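Local coordinates for protein exonuclease mut-7 homolog (Aedes aegypti, PDB 7JW2) that is probably a magnesium-dependent 3'-5' exoribonuclease that trims the 3' ends of Argonaute-bound microRNAs, represented here by its exonuclease domain, at residues Asn150-Val155 and Leu163-Gln168. Numbering follows the deposited sequence.
Sequences NLANLV and LDKSNQ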
loop_
_atom_site.group_PDB
_atom_site.type_symbol
_atom_site.label_atom_id
_atom_site.label_comp_id
_atom_site.label_asym_id
_atom_site.label_seq_id
_atom_site.Cartn_x
_atom_site.Cartn_y
_atom_site.Cartn_z
ATOM N N ASN A 150 18.639 29.539 7.289
ATOM C CA ASN A 150 17.706 28.585 7.879
ATOM C C ASN A 150 16.404 28.581 7.085
ATOM O O ASN A 150 16.183 29.424 6.212
ATOM C CB ASN A 150 17.446 28.903 9.360
ATOM C CG ASN A 150 16.986 30.333 9.587
ATOM O OD1 ASN A 150 16.029 30.806 8.969
ATOM N ND2 ASN A 150 17.674 31.032 10.485
ATOM N N LEU A 151 15.531 27.616 7.396
ATOM C CA LEU A 151 14.317 27.452 6.600
ATOM C C LEU A 151 13.368 28.634 6.776
ATOM O O LEU A 151 12.726 29.068 5.811
ATOM C CB LEU A 151 13.617 26.132 6.951
ATOM C CG LEU A 151 12.289 25.885 6.236
ATOM C CD1 LEU A 151 12.499 25.797 4.726
ATOM C CD2 LEU A 151 11.598 24.621 6.757
ATOM N N ALA A 152 13.272 29.183 7.989
ATOM C CA ALA A 152 12.366 30.304 8.202
ATOM C C ALA A 152 12.735 31.487 7.316
ATOM O O ALA A 152 11.856 32.159 6.765
ATOM C CB ALA A 152 12.380 30.720 9.672
ATOM N N ASN A 153 14.027 31.748 7.157
ATOM C CA ASN A 153 14.440 32.863 6.311
ATOM C C ASN A 153 14.218 32.553 4.833
ATOM O O ASN A 153 13.873 33.448 4.053
ATOM C CB ASN A 153 15.899 33.214 6.583
ATOM C CG ASN A 153 16.079 33.911 7.919
ATOM O OD1 ASN A 153 15.108 34.380 8.513
ATOM N ND2 ASN A 153 17.313 33.976 8.397
ATOM N N LEU A 154 14.408 31.294 4.427
ATOM C CA LEU A 154 14.141 30.930 3.038
ATOM C C LEU A 154 12.661 31.071 2.704
ATOM O O LEU A 154 12.300 31.459 1.586
ATOM C CB LEU A 154 14.621 29.502 2.773
ATOM C CG LEU A 154 14.640 29.083 1.309
ATOM C CD1 LEU A 154 15.328 30.151 0.442
ATOM C CD2 LEU A 154 15.326 27.724 1.179
ATOM N N VAL A 155 11.782 30.741 3.653
ATOM C CA VAL A 155 10.352 30.949 3.450
ATOM C C VAL A 155 10.048 32.427 3.225
ATOM O O VAL A 155 9.273 32.786 2.331
ATOM C CB VAL A 155 9.556 30.381 4.639
ATOM C CG1 VAL A 155 8.137 30.885 4.612
ATOM C CG2 VAL A 155 9.561 28.853 4.580
ATOM N N LEU A 163 7.432 32.443 8.717
ATOM C CA LEU A 163 7.172 31.058 9.112
ATOM C C LEU A 163 6.994 31.004 10.625
ATOM O O LEU A 163 7.935 31.272 11.378
ATOM C CB LEU A 163 8.307 30.140 8.668
ATOM C CG LEU A 163 8.122 28.653 8.971
ATOM C CD1 LEU A 163 7.074 28.085 8.044
ATOM C CD2 LEU A 163 9.451 27.912 8.838
ATOM N N ASP A 164 5.785 30.669 11.067
ATOM C CA ASP A 164 5.506 30.527 12.497
ATOM C C ASP A 164 6.195 29.269 13.016
ATOM O O ASP A 164 5.780 28.145 12.700
ATOM C CB ASP A 164 4.000 30.477 12.738
ATOM C CG ASP A 164 3.637 30.381 14.220
ATOM O OD1 ASP A 164 4.539 30.174 15.055
ATOM O OD2 ASP A 164 2.438 30.512 14.543
ATOM N N LYS A 165 7.244 29.465 13.812
ATOM C CA LYS A 165 8.048 28.389 14.375
ATOM C C LYS A 165 7.751 28.128 15.848
ATOM O O LYS A 165 8.536 27.446 16.513
ATOM C CB LYS A 165 9.528 28.714 14.220
ATOM C CG LYS A 165 10.113 28.318 12.886
ATOM C CD LYS A 165 11.573 28.724 12.803
ATOM C CE LYS A 165 11.810 30.084 13.433
ATOM N NZ LYS A 165 13.259 30.358 13.623
ATOM N N SER A 166 6.643 28.650 16.369
ATOM C CA SER A 166 6.397 28.545 17.807
ATOM C C SER A 166 6.225 27.101 18.269
ATOM O O SER A 166 6.424 26.814 19.451
ATOM C CB SER A 166 5.170 29.367 18.194
ATOM O OG SER A 166 3.990 28.830 17.635
ATOM N N ASN A 167 5.886 26.181 17.369
ATOM C CA ASN A 167 5.704 24.780 17.726
ATOM C C ASN A 167 6.883 23.900 17.313
ATOM O O ASN A 167 6.831 22.681 17.505
ATOM C CB ASN A 167 4.404 24.251 17.121
ATOM C CG ASN A 167 3.195 24.632 17.946
ATOM O OD1 ASN A 167 2.912 24.007 18.966
ATOM N ND2 ASN A 167 2.495 25.684 17.534
ATOM N N GLN A 168 7.959 24.501 16.803
ATOM C CA GLN A 168 9.126 23.736 16.371
ATOM C C GLN A 168 9.659 22.846 17.491
ATOM O O GLN A 168 9.959 21.661 17.277
ATOM C CB GLN A 168 10.209 24.698 15.868
ATOM C CG GLN A 168 11.519 24.021 15.527
ATOM C CD GLN A 168 12.563 24.984 14.976
ATOM O OE1 GLN A 168 12.402 26.201 15.047
ATOM N NE2 GLN A 168 13.647 24.435 14.446
HETATM O O HOH W 1 10.260 33.415 8.394
#
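L163 lays its side chain against A152 and V155, joining the first turns of helix 151-159 to the loop that leads on to helix 179-205 in this DEDD-type, RNase H-like 3'-5' exonuclease domain. The evidence for apolar packing is the set of carbon approaches. CD2 of L163 comes to 3.8 Å from CA of A152, so this branch meets the helix backbone as well as the A152 methyl. L163 holds CG anti to its backbone N (chi1 -177°), which directs CD2 to the A152 backbone, while its CB stays beside CG1 of V155 at 4.1 Å; the two side chains cross at about a right angle. L151 touches CD2 of L163 more loosely and also packs on L192 and I195 of helix 179-205. Farther out, K165 runs its aliphatic chain past A152, with CD 3.8 Å from the A152 CB; the bend at chi3 (-40°) also brings CE alongside the same methyl.

Polar linkage between the segments is made by a water, which donates to O of A152 and accepts from N of L163 at 3.0 Å. Each segment also has its own polar brace. In the loop, D164 OD1 takes the S166 backbone N in an Asx turn and also the S166 hydroxyl, both from the same face of the carboxylate, just as the K165-Q168 type I turn begins. At the helix start, N150 is the N-cap: its OD1 accepts from N of N153 at 2.9 Å, with a C=O...N angle of 171°.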